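Local coordinates for metallo-beta-lactamase superfamily protein (Thermus thermophilus, PDB 2ZWR), which binds a pair of zinc ions in a metallo-beta-lactamase fold and is probably a metal-dependent hydrolase, at residues M1-P5 against Y16-T20; L114-L120 against A131-P135; L146-V151 against E193-F199. All coordinates share one frame; numbering follows the deposited sequence.

In the fold
Interactions 1 and 2 each tie together two strands of a beta hairpin, one in each of the two large sheets that form the core of the metallo-beta-lactamase fold. They touch: M1 SD lies 3.7 Å from F117 CZ, so the chain's start packs between the sheets. Interaction 2 is the buried one, mostly aromatic and aliphatic, whereas interaction 1 sits at a sheet edge and adds a salt bridge and a bound zinc. Interaction 3 is separate, its nearest atoms about 9 Å from interaction 2 and about 8 Å from interaction 1. There a small hairpin meets the C-terminal helix, and side-chain polar bonds take over from the strand-to-strand backbone ladder.

Interaction 1 of 3, residues M1-P5 against Y16-T20; sequences MRVFP and YLVET. With ZN (zinc ion), chain I.
F4 and L17 form a hydrogen-bonded pair, with V3 opposite V18, in the first beta hairpin of the metallo-beta-lactamase fold, where strand 2-8, outermost in its sheet within this chain, runs antiparallel to strand 13-20. F4 N reaches L17 O at 2.8 Å, and the reverse bond is nearly as short. E19 N bonds to R2 O at a similar length, while the return bond from R2 N is weak.

The M1 side chain closes the end of the ladder. Its CB and CG lie in front of E19 O, CG 3.4 Å away. With CG anti to the carbonyl carbon (chi1 -59°) and the chain extended beyond it, SD reaches V18 CG1 at 3.6 Å. The terminal CE runs alongside T20, 3.9 Å from its CB. The start of the chain also holds a zinc ion, distinct from the active-site pair, bound by M1 N at 2.6 Å and by M1 O.

On the face carrying V3, P5, Y16 and V18, the Y16 ring takes P5 CB at its CE1 corner, 3.6 Å away, and V3 CG1 near CD1. Its hydroxyl bonds to P182 O, which ties this strand to strand 179-182 of the second large sheet. On the other face, L17 packs on helix 33-43, and R2 and E19 lie side by side in a salt bridge. R2 NH1 meets E19 OE1 at 3.0 Å on the syn side but tilted from both planes, the guanidinium and carboxylate themselves standing 56° apart.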
loop_
_atom_site.group_PDB
_atom_site.type_symbol
_atom_site.label_atom_id
_atom_site.label_comp_id
_atom_site.label_asym_id
_atom_site.label_seq_id
_atom_site.Cartn_x
_atom_site.Cartn_y
_atom_site.Cartn_z
ATOM N N MET A 1 -16.108 0.014 -7.673
ATOM C CA MET A 1 -15.366 -0.579 -6.516
ATOM C C MET A 1 -16.001 -0.260 -5.159
ATOM O O MET A 1 -16.407 0.873 -4.897
ATOM C CB MET A 1 -13.896 -0.123 -6.531
ATOM C CG MET A 1 -13.148 -0.519 -7.811
ATOM S SD MET A 1 -11.346 -0.586 -7.636
ATOM C CE MET A 1 -10.848 -1.081 -9.298
ATOM N N ARG A 2 -16.089 -1.269 -4.299
ATOM C CA ARG A 2 -16.404 -1.047 -2.896
ATOM C C ARG A 2 -15.083 -1.142 -2.128
ATOM O O ARG A 2 -14.265 -2.023 -2.397
ATOM C CB ARG A 2 -17.417 -2.074 -2.386
ATOM C CG ARG A 2 -18.824 -1.921 -2.976
ATOM C CD ARG A 2 -19.662 -3.201 -2.799
ATOM N NE ARG A 2 -20.065 -3.433 -1.410
ATOM C CZ ARG A 2 -20.245 -4.638 -0.863
ATOM N NH1 ARG A 2 -20.042 -5.745 -1.574
ATOM N NH2 ARG A 2 -20.613 -4.737 0.414
ATOM N N VAL A 3 -14.886 -0.232 -1.180
ATOM C CA VAL A 3 -13.596 -0.085 -0.491
ATOM C C VAL A 3 -13.782 -0.202 1.009
ATOM O O VAL A 3 -14.544 0.568 1.603
ATOM C CB VAL A 3 -12.917 1.290 -0.820
ATOM C CG1 VAL A 3 -11.576 1.440 -0.088
ATOM C CG2 VAL A 3 -12.747 1.461 -2.329
ATOM N N PHE A 4 -13.077 -1.162 1.610
ATOM C CA PHE A 4 -13.124 -1.385 3.052
ATOM C C PHE A 4 -11.750 -1.215 3.713
ATOM O O PHE A 4 -10.903 -2.124 3.658
ATOM C CB PHE A 4 -13.740 -2.753 3.369
ATOM C CG PHE A 4 -15.140 -2.914 2.854
ATOM C CD1 PHE A 4 -16.228 -2.552 3.635
ATOM C CD2 PHE A 4 -15.374 -3.417 1.578
ATOM C CE1 PHE A 4 -17.529 -2.701 3.153
ATOM C CE2 PHE A 4 -16.675 -3.563 1.089
ATOM C CZ PHE A 4 -17.745 -3.202 1.878
ATOM N N PRO A 5 -11.523 -0.037 4.330
ATOM C CA PRO A 5 -10.268 0.257 5.013
ATOM C C PRO A 5 -10.248 -0.349 6.400
ATOM O O PRO A 5 -11.292 -0.447 7.055
ATOM C CB PRO A 5 -10.273 1.792 5.133
ATOM C CG PRO A 5 -11.532 2.259 4.419
ATOM C CD PRO A 5 -12.453 1.103 4.400
ATOM N N TYR A 16 -6.515 -2.100 2.729
ATOM C CA TYR A 16 -7.742 -1.874 1.977
ATOM C C TYR A 16 -8.182 -3.162 1.321
ATOM O O TYR A 16 -7.436 -3.746 0.530
ATOM C CB TYR A 16 -7.573 -0.749 0.925
ATOM C CG TYR A 16 -7.232 0.602 1.540
ATOM C CD1 TYR A 16 -8.238 1.472 1.973
ATOM C CD2 TYR A 16 -5.905 0.989 1.724
ATOM C CE1 TYR A 16 -7.926 2.707 2.574
ATOM C CE2 TYR A 16 -5.587 2.220 2.322
ATOM C CZ TYR A 16 -6.604 3.068 2.741
ATOM O OH TYR A 16 -6.288 4.281 3.321
ATOM N N LEU A 17 -9.379 -3.615 1.688
ATOM C CA LEU A 17 -10.057 -4.703 1.006
ATOM C C LEU A 17 -10.974 -4.066 -0.030
ATOM O O LEU A 17 -11.904 -3.344 0.305
ATOM C CB LEU A 17 -10.840 -5.572 1.996
ATOM C CG LEU A 17 -11.635 -6.762 1.436
ATOM C CD1 LEU A 17 -10.735 -7.815 0.764
ATOM C CD2 LEU A 17 -12.521 -7.400 2.535
ATOM N N VAL A 18 -10.679 -4.316 -1.294
ATOM C CA VAL A 18 -11.302 -3.583 -2.390
ATOM C C VAL A 18 -11.971 -4.577 -3.327
ATOM O O VAL A 18 -11.330 -5.522 -3.798
ATOM C CB VAL A 18 -10.252 -2.758 -3.199
ATOM C CG1 VAL A 18 -10.926 -1.964 -4.319
ATOM C CG2 VAL A 18 -9.439 -1.838 -2.271
ATOM N N GLU A 19 -13.253 -4.361 -3.593
ATOM C CA GLU A 19 -13.959 -5.145 -4.602
ATOM C C GLU A 19 -13.694 -4.516 -5.964
ATOM O O GLU A 19 -14.023 -3.368 -6.188
ATOM C CB GLU A 19 -15.466 -5.218 -4.307
ATOM C CG GLU A 19 -16.212 -6.255 -5.175
ATOM C CD GLU A 19 -17.649 -6.551 -4.707
ATOM O OE1 GLU A 19 -18.212 -5.776 -3.890
ATOM O OE2 GLU A 19 -18.217 -7.574 -5.169
ATOM N N THR A 20 -13.075 -5.264 -6.868
ATOM C CA THR A 20 -12.826 -4.760 -8.219
ATOM C C THR A 20 -13.734 -5.482 -9.220
ATOM O O THR A 20 -14.416 -6.451 -8.873
ATOM C CB THR A 20 -11.322 -4.891 -8.627
ATOM O OG1 THR A 20 -11.060 -6.194 -9.169
ATOM C CG2 THR A 20 -10.392 -4.641 -7.423
HETATM ZN ZN ZN I . -16.152 2.401 -6.730
#

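Interaction 2 of 3, residues L114-L120 against A131-P135; sequences LFGFQVL and AFYDP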
loop_
_atom_site.group_PDB
_atom_site.type_symbol
_atom_site.label_atom_id
_atom_site.label_comp_id
_atom_site.label_asym_id
_atom_site.label_seq_id
_atom_site.Cartn_x
_atom_site.Cartn_y
_atom_site.Cartn_z
ATOM N N LEU A 114 -3.747 -4.269 -13.537
ATOM C CA LEU A 114 -4.228 -5.461 -12.840
ATOM C C LEU A 114 -5.351 -5.094 -11.898
ATOM O O LEU A 114 -5.303 -4.046 -11.237
ATOM C CB LEU A 114 -3.101 -6.208 -12.083
ATOM C CG LEU A 114 -2.607 -5.726 -10.707
ATOM C CD1 LEU A 114 -1.731 -6.774 -10.050
ATOM C CD2 LEU A 114 -1.846 -4.435 -10.824
ATOM N N PHE A 115 -6.357 -5.963 -11.854
ATOM C CA PHE A 115 -7.540 -5.792 -11.018
ATOM C C PHE A 115 -8.153 -4.402 -11.136
ATOM O O PHE A 115 -8.617 -3.832 -10.148
ATOM C CB PHE A 115 -7.225 -6.128 -9.554
ATOM C CG PHE A 115 -6.851 -7.567 -9.327
ATOM C CD1 PHE A 115 -7.839 -8.540 -9.170
ATOM C CD2 PHE A 115 -5.513 -7.944 -9.245
ATOM C CE1 PHE A 115 -7.497 -9.878 -8.951
ATOM C CE2 PHE A 115 -5.151 -9.272 -9.014
ATOM C CZ PHE A 115 -6.144 -10.243 -8.864
ATOM N N GLY A 116 -8.159 -3.868 -12.358
ATOM C CA GLY A 116 -8.795 -2.585 -12.641
ATOM C C GLY A 116 -7.961 -1.374 -12.262
ATOM O O GLY A 116 -8.457 -0.241 -12.343
ATOM N N PHE A 117 -6.707 -1.603 -11.857
ATOM C CA PHE A 117 -5.782 -0.521 -11.492
ATOM C C PHE A 117 -4.683 -0.319 -12.534
ATOM O O PHE A 117 -4.273 -1.259 -13.218
ATOM C CB PHE A 117 -5.100 -0.801 -10.134
ATOM C CG PHE A 117 -6.044 -0.820 -8.950
ATOM C CD1 PHE A 117 -6.675 0.342 -8.520
ATOM C CD2 PHE A 117 -6.273 -2.004 -8.252
ATOM C CE1 PHE A 117 -7.533 0.317 -7.427
ATOM C CE2 PHE A 117 -7.124 -2.045 -7.165
ATOM C CZ PHE A 117 -7.756 -0.887 -6.744
ATOM N N GLN A 118 -4.187 0.907 -12.627
ATOM C CA GLN A 118 -2.952 1.182 -13.348
ATOM C C GLN A 118 -1.853 1.383 -12.303
ATOM O O GLN A 118 -2.031 2.137 -11.338
ATOM C CB GLN A 118 -3.115 2.421 -14.233
ATOM C CG GLN A 118 -1.830 2.909 -14.909
ATOM C CD GLN A 118 -2.007 4.221 -15.703
ATOM O OE1 GLN A 118 -1.182 4.543 -16.561
ATOM N NE2 GLN A 118 -3.078 4.968 -15.422
ATOM N N VAL A 119 -0.727 0.700 -12.489
ATOM C CA VAL A 119 0.404 0.804 -11.575
ATOM C C VAL A 119 1.278 2.012 -11.923
ATOM O O VAL A 119 1.733 2.167 -13.060
ATOM C CB VAL A 119 1.228 -0.509 -11.536
ATOM C CG1 VAL A 119 2.486 -0.377 -10.643
ATOM C CG2 VAL A 119 0.355 -1.668 -11.062
ATOM N N LEU A 120 1.469 2.879 -10.931
ATOM C CA LEU A 120 2.370 4.021 -11.024
ATOM C C LEU A 120 3.580 3.734 -10.147
ATOM O O LEU A 120 3.430 3.561 -8.938
ATOM C CB LEU A 120 1.670 5.289 -10.520
ATOM C CG LEU A 120 0.704 6.115 -11.390
ATOM C CD1 LEU A 120 -0.052 5.294 -12.409
ATOM C CD2 LEU A 120 -0.274 6.892 -10.515
ATOM N N ALA A 131 1.793 3.231 -6.646
ATOM C CA ALA A 131 0.393 3.538 -6.346
ATOM C C ALA A 131 -0.498 2.760 -7.294
ATOM O O ALA A 131 -0.122 2.520 -8.448
ATOM C CB ALA A 131 0.110 5.037 -6.477
ATOM N N PHE A 132 -1.669 2.365 -6.799
ATOM C CA PHE A 132 -2.674 1.682 -7.593
ATOM C C PHE A 132 -3.759 2.670 -7.933
ATOM O O PHE A 132 -4.522 3.083 -7.057
ATOM C CB PHE A 132 -3.237 0.460 -6.846
ATOM C CG PHE A 132 -2.180 -0.521 -6.453
ATOM C CD1 PHE A 132 -1.666 -1.409 -7.391
ATOM C CD2 PHE A 132 -1.673 -0.537 -5.152
ATOM C CE1 PHE A 132 -0.668 -2.309 -7.045
ATOM C CE2 PHE A 132 -0.684 -1.434 -4.786
ATOM C CZ PHE A 132 -0.170 -2.320 -5.738
ATOM N N TYR A 133 -3.820 3.035 -9.212
ATOM C CA TYR A 133 -4.667 4.131 -9.693
ATOM C C TYR A 133 -5.898 3.624 -10.450
ATOM O O TYR A 133 -5.788 2.817 -11.382
ATOM C CB TYR A 133 -3.844 5.117 -10.555
ATOM C CG TYR A 133 -4.644 6.290 -11.102
ATOM C CD1 TYR A 133 -5.493 7.030 -10.272
ATOM C CD2 TYR A 133 -4.541 6.672 -12.448
ATOM C CE1 TYR A 133 -6.239 8.094 -10.765
ATOM C CE2 TYR A 133 -5.283 7.746 -12.950
ATOM C CZ TYR A 133 -6.123 8.454 -12.099
ATOM O OH TYR A 133 -6.863 9.516 -12.574
ATOM N N ASP A 134 -7.064 4.102 -10.028
ATOM C CA ASP A 134 -8.332 3.755 -10.645
ATOM C C ASP A 134 -9.000 5.022 -11.208
ATOM O O ASP A 134 -9.782 5.684 -10.522
ATOM C CB ASP A 134 -9.220 3.013 -9.634
ATOM C CG ASP A 134 -10.691 2.982 -10.033
ATOM O OD1 ASP A 134 -11.007 2.888 -11.237
ATOM O OD2 ASP A 134 -11.537 3.054 -9.122
ATOM N N PRO A 135 -8.675 5.371 -12.469
ATOM C CA PRO A 135 -9.194 6.590 -13.097
ATOM C C PRO A 135 -10.714 6.638 -13.200
ATOM O O PRO A 135 -11.302 7.713 -13.091
ATOM C CB PRO A 135 -8.571 6.567 -14.502
ATOM C CG PRO A 135 -8.125 5.158 -14.723
ATOM C CD PRO A 135 -7.778 4.622 -13.372
#
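Q118 pairs with Y133 and L120 with A131 across two antiparallel strands whose short axes run at 143° to each other, and each pair closes a two-bond ring. Q118 N reaches Y133 O at 2.8 Å and Y133 N bonds back to Q118 O; L120 and A131 exchange the same two bonds.

Between these pairs stands the non-hydrogen-bonded pair V119 and F132, which lie side by side, V119 CG2 being 4.2 Å from F132 CE1. F132 CB sits over one face of the F117 ring, 4.0 Å from its centroid, in a CH-pi contact. The two side chains cross at about a right angle, and the F132 ring turns its edge to F117 CB and L114 CD2. D134 CB rests 3.9 Å from F117 CD1, and its carboxylate is held by G137 N and Q139. This beta hairpin belongs to the second large sheet of the fold, and a type I' turn from L114 to F117, with G116 at positive phi, leads into it from strand 113-114. F117 and F132 both pack on L51 of the first sheet, so the aromatic cluster bridges the two sheets.

On the opposite face, Y133 CG is anti to its own N (chi1 180°), which lays the ring alongside the extended Q118. The amide nitrogen Q118 NE2 meets the ring edge, 3.7 Å from Y133 CD2, while L120 CD2 packs against Y133 CB.

Interaction 3 of 3, residues L146-V151 against E193-F199; sequences LFRGSV and EARTNPF
E193, in the last turn of the C-terminal helix, sends its carboxylate into the tight turn between strands 146-147 and 150-151, and R148 and G149 both bind it. These bonds fix the hairpin turn on the helix end, just beyond F147, whose ring lies near the zinc ligands D144 and H184. The charged part is a salt bridge. R148 NE meets E193 OE1 at 2.6 Å, on the oxygen's syn lone pair and in the plane of the guanidinium, while NH1 adds only a weak bond to the same oxygen. R148 gets there by bending at chi2 and chi3, which brings its tip back toward the helix end.

The hydrogen bonds from uncharged donors gather round E193 OE2 and the amide of N197. G149 N donates to E193 OE2 at 2.9 Å from the syn side, 35° out of the carboxylate plane, and N197 ND2 reaches the same oxygen from the anti side. The second ND2 bond goes to S150 O at 2.9 Å, approaching from above the carbonyl plane; F147 N, the hairpin's own donor, comes from the opposite face. N197 OD1 accepts from F199 N in an Asx turn just past the helix.

Packing contacts flank this polar centre. V151 CG2 lies over one face of the F199 ring, 3.8 Å from its centroid, and S150 OG approaches CE2 obliquely. L146 slides past E193, its CD2 4.0 Å from E193 CG.

T188 OG1 also bonds to E193 OE1. So many donors round one buried carboxylate would probably favour its ionised form, offsetting the unfavourable approach of a second acceptor, F147 O, 3.1 Å from E193 OE2.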
loop_
_atom_site.group_PDB
_atom_site.type_symbol
_atom_site.label_atom_id
_atom_site.label_comp_id
_atom_site.label_asym_id
_atom_site.label_seq_id
_atom_site.Cartn_x
_atom_site.Cartn_y
_atom_site.Cartn_z
ATOM N N LEU A 146 1.579 10.283 0.068
ATOM C CA LEU A 146 0.851 11.480 0.439
ATOM C C LEU A 146 -0.158 11.200 1.552
ATOM O O LEU A 146 -1.006 10.308 1.422
ATOM C CB LEU A 146 0.130 12.026 -0.804
ATOM C CG LEU A 146 -0.734 13.284 -0.697
ATOM C CD1 LEU A 146 0.102 14.541 -0.394
ATOM C CD2 LEU A 146 -1.536 13.468 -1.986
ATOM N N PHE A 147 -0.074 11.984 2.626
ATOM C CA PHE A 147 -1.018 11.888 3.729
ATOM C C PHE A 147 -1.926 13.105 3.769
ATOM O O PHE A 147 -1.725 14.066 3.022
ATOM C CB PHE A 147 -0.284 11.723 5.072
ATOM C CG PHE A 147 0.640 10.530 5.115
ATOM C CD1 PHE A 147 0.224 9.285 4.628
ATOM C CD2 PHE A 147 1.924 10.651 5.632
ATOM C CE1 PHE A 147 1.080 8.175 4.656
ATOM C CE2 PHE A 147 2.782 9.552 5.667
ATOM C CZ PHE A 147 2.352 8.304 5.182
ATOM N N ARG A 148 -2.935 13.039 4.634
ATOM C CA ARG A 148 -3.768 14.183 4.962
ATOM C C ARG A 148 -2.917 15.139 5.811
ATOM O O ARG A 148 -2.694 14.902 7.000
ATOM C CB ARG A 148 -5.048 13.708 5.681
ATOM C CG ARG A 148 -5.923 14.772 6.365
ATOM C CD ARG A 148 -6.696 15.652 5.387
ATOM N NE ARG A 148 -5.829 16.663 4.778
ATOM C CZ ARG A 148 -5.542 17.844 5.322
ATOM N NH1 ARG A 148 -4.739 18.677 4.676
ATOM N NH2 ARG A 148 -6.053 18.193 6.504
ATOM N N GLY A 149 -2.390 16.177 5.163
ATOM C CA GLY A 149 -1.570 17.190 5.831
ATOM C C GLY A 149 -0.081 16.898 5.959
ATOM O O GLY A 149 0.634 17.626 6.653
ATOM N N SER A 150 0.399 15.850 5.292
ATOM C CA SER A 150 1.816 15.497 5.341
ATOM C C SER A 150 2.207 14.602 4.174
ATOM O O SER A 150 1.399 14.348 3.274
ATOM C CB SER A 150 2.165 14.806 6.670
ATOM O OG SER A 150 3.578 14.672 6.806
ATOM N N VAL A 151 3.458 14.139 4.186
ATOM C CA VAL A 151 3.957 13.212 3.166
ATOM C C VAL A 151 4.763 12.096 3.819
ATOM O O VAL A 151 5.074 12.160 5.017
ATOM C CB VAL A 151 4.767 13.920 2.045
ATOM C CG1 VAL A 151 3.929 14.989 1.373
ATOM C CG2 VAL A 151 6.079 14.505 2.579
ATOM N N GLU A 193 -5.242 18.359 -0.697
ATOM C CA GLU A 193 -3.811 18.460 -0.405
ATOM C C GLU A 193 -3.132 19.563 -1.222
ATOM O O GLU A 193 -2.234 20.243 -0.718
ATOM C CB GLU A 193 -3.098 17.106 -0.576
ATOM C CG GLU A 193 -3.582 16.018 0.392
ATOM C CD GLU A 193 -3.624 16.483 1.847
ATOM O OE1 GLU A 193 -4.701 16.375 2.472
ATOM O OE2 GLU A 193 -2.586 16.977 2.362
ATOM N N ALA A 194 -3.565 19.757 -2.464
ATOM C CA ALA A 194 -3.078 20.890 -3.267
ATOM C C ALA A 194 -3.292 22.233 -2.551
ATOM O O ALA A 194 -2.481 23.146 -2.678
ATOM C CB ALA A 194 -3.736 20.906 -4.657
ATOM N N ARG A 195 -4.376 22.328 -1.782
ATOM C CA ARG A 195 -4.724 23.545 -1.058
ATOM C C ARG A 195 -4.110 23.668 0.341
ATOM O O ARG A 195 -3.909 24.782 0.823
ATOM C CB ARG A 195 -6.252 23.695 -0.969
ATOM C CG ARG A 195 -6.942 24.170 -2.275
ATOM C CD ARG A 195 -6.639 25.642 -2.626
ATOM N NE ARG A 195 -7.648 26.226 -3.520
ATOM C CZ ARG A 195 -7.433 26.660 -4.763
ATOM N NH1 ARG A 195 -6.226 26.592 -5.303
ATOM N NH2 ARG A 195 -8.438 27.172 -5.468
ATOM N N THR A 196 -3.813 22.544 0.994
ATOM C CA THR A 196 -3.479 22.562 2.423
ATOM C C THR A 196 -2.155 21.930 2.845
ATOM O O THR A 196 -1.663 22.221 3.940
ATOM C CB THR A 196 -4.544 21.841 3.254
ATOM O OG1 THR A 196 -4.662 20.490 2.786
ATOM C CG2 THR A 196 -5.883 22.551 3.171
ATOM N N ASN A 197 -1.603 21.038 2.028
ATOM C CA ASN A 197 -0.393 20.313 2.424
ATOM C C ASN A 197 0.858 21.207 2.478
ATOM O O ASN A 197 1.256 21.784 1.455
ATOM C CB ASN A 197 -0.159 19.112 1.508
ATOM C CG ASN A 197 0.734 18.051 2.142
ATOM O OD1 ASN A 197 1.872 18.316 2.518
ATOM N ND2 ASN A 197 0.218 16.838 2.243
ATOM N N PRO A 198 1.497 21.298 3.665
ATOM C CA PRO A 198 2.684 22.135 3.841
ATOM C C PRO A 198 3.907 21.691 3.025
ATOM O O PRO A 198 4.834 22.486 2.835
ATOM C CB PRO A 198 2.968 22.027 5.340
ATOM C CG PRO A 198 2.355 20.745 5.750
ATOM C CD PRO A 198 1.134 20.602 4.912
ATOM N N PHE A 199 3.906 20.441 2.549
ATOM C CA PHE A 199 5.002 19.914 1.723
ATOM C C PHE A 199 4.743 20.136 0.224
ATOM O O PHE A 199 5.568 19.772 -0.619
ATOM C CB PHE A 199 5.212 18.415 1.975
ATOM C CG PHE A 199 5.689 18.073 3.364
ATOM C CD1 PHE A 199 7.052 17.913 3.628
ATOM C CD2 PHE A 199 4.777 17.870 4.397
ATOM C CE1 PHE A 199 7.498 17.570 4.909
ATOM C CE2 PHE A 199 5.208 17.535 5.679
ATOM C CZ PHE A 199 6.573 17.378 5.938
#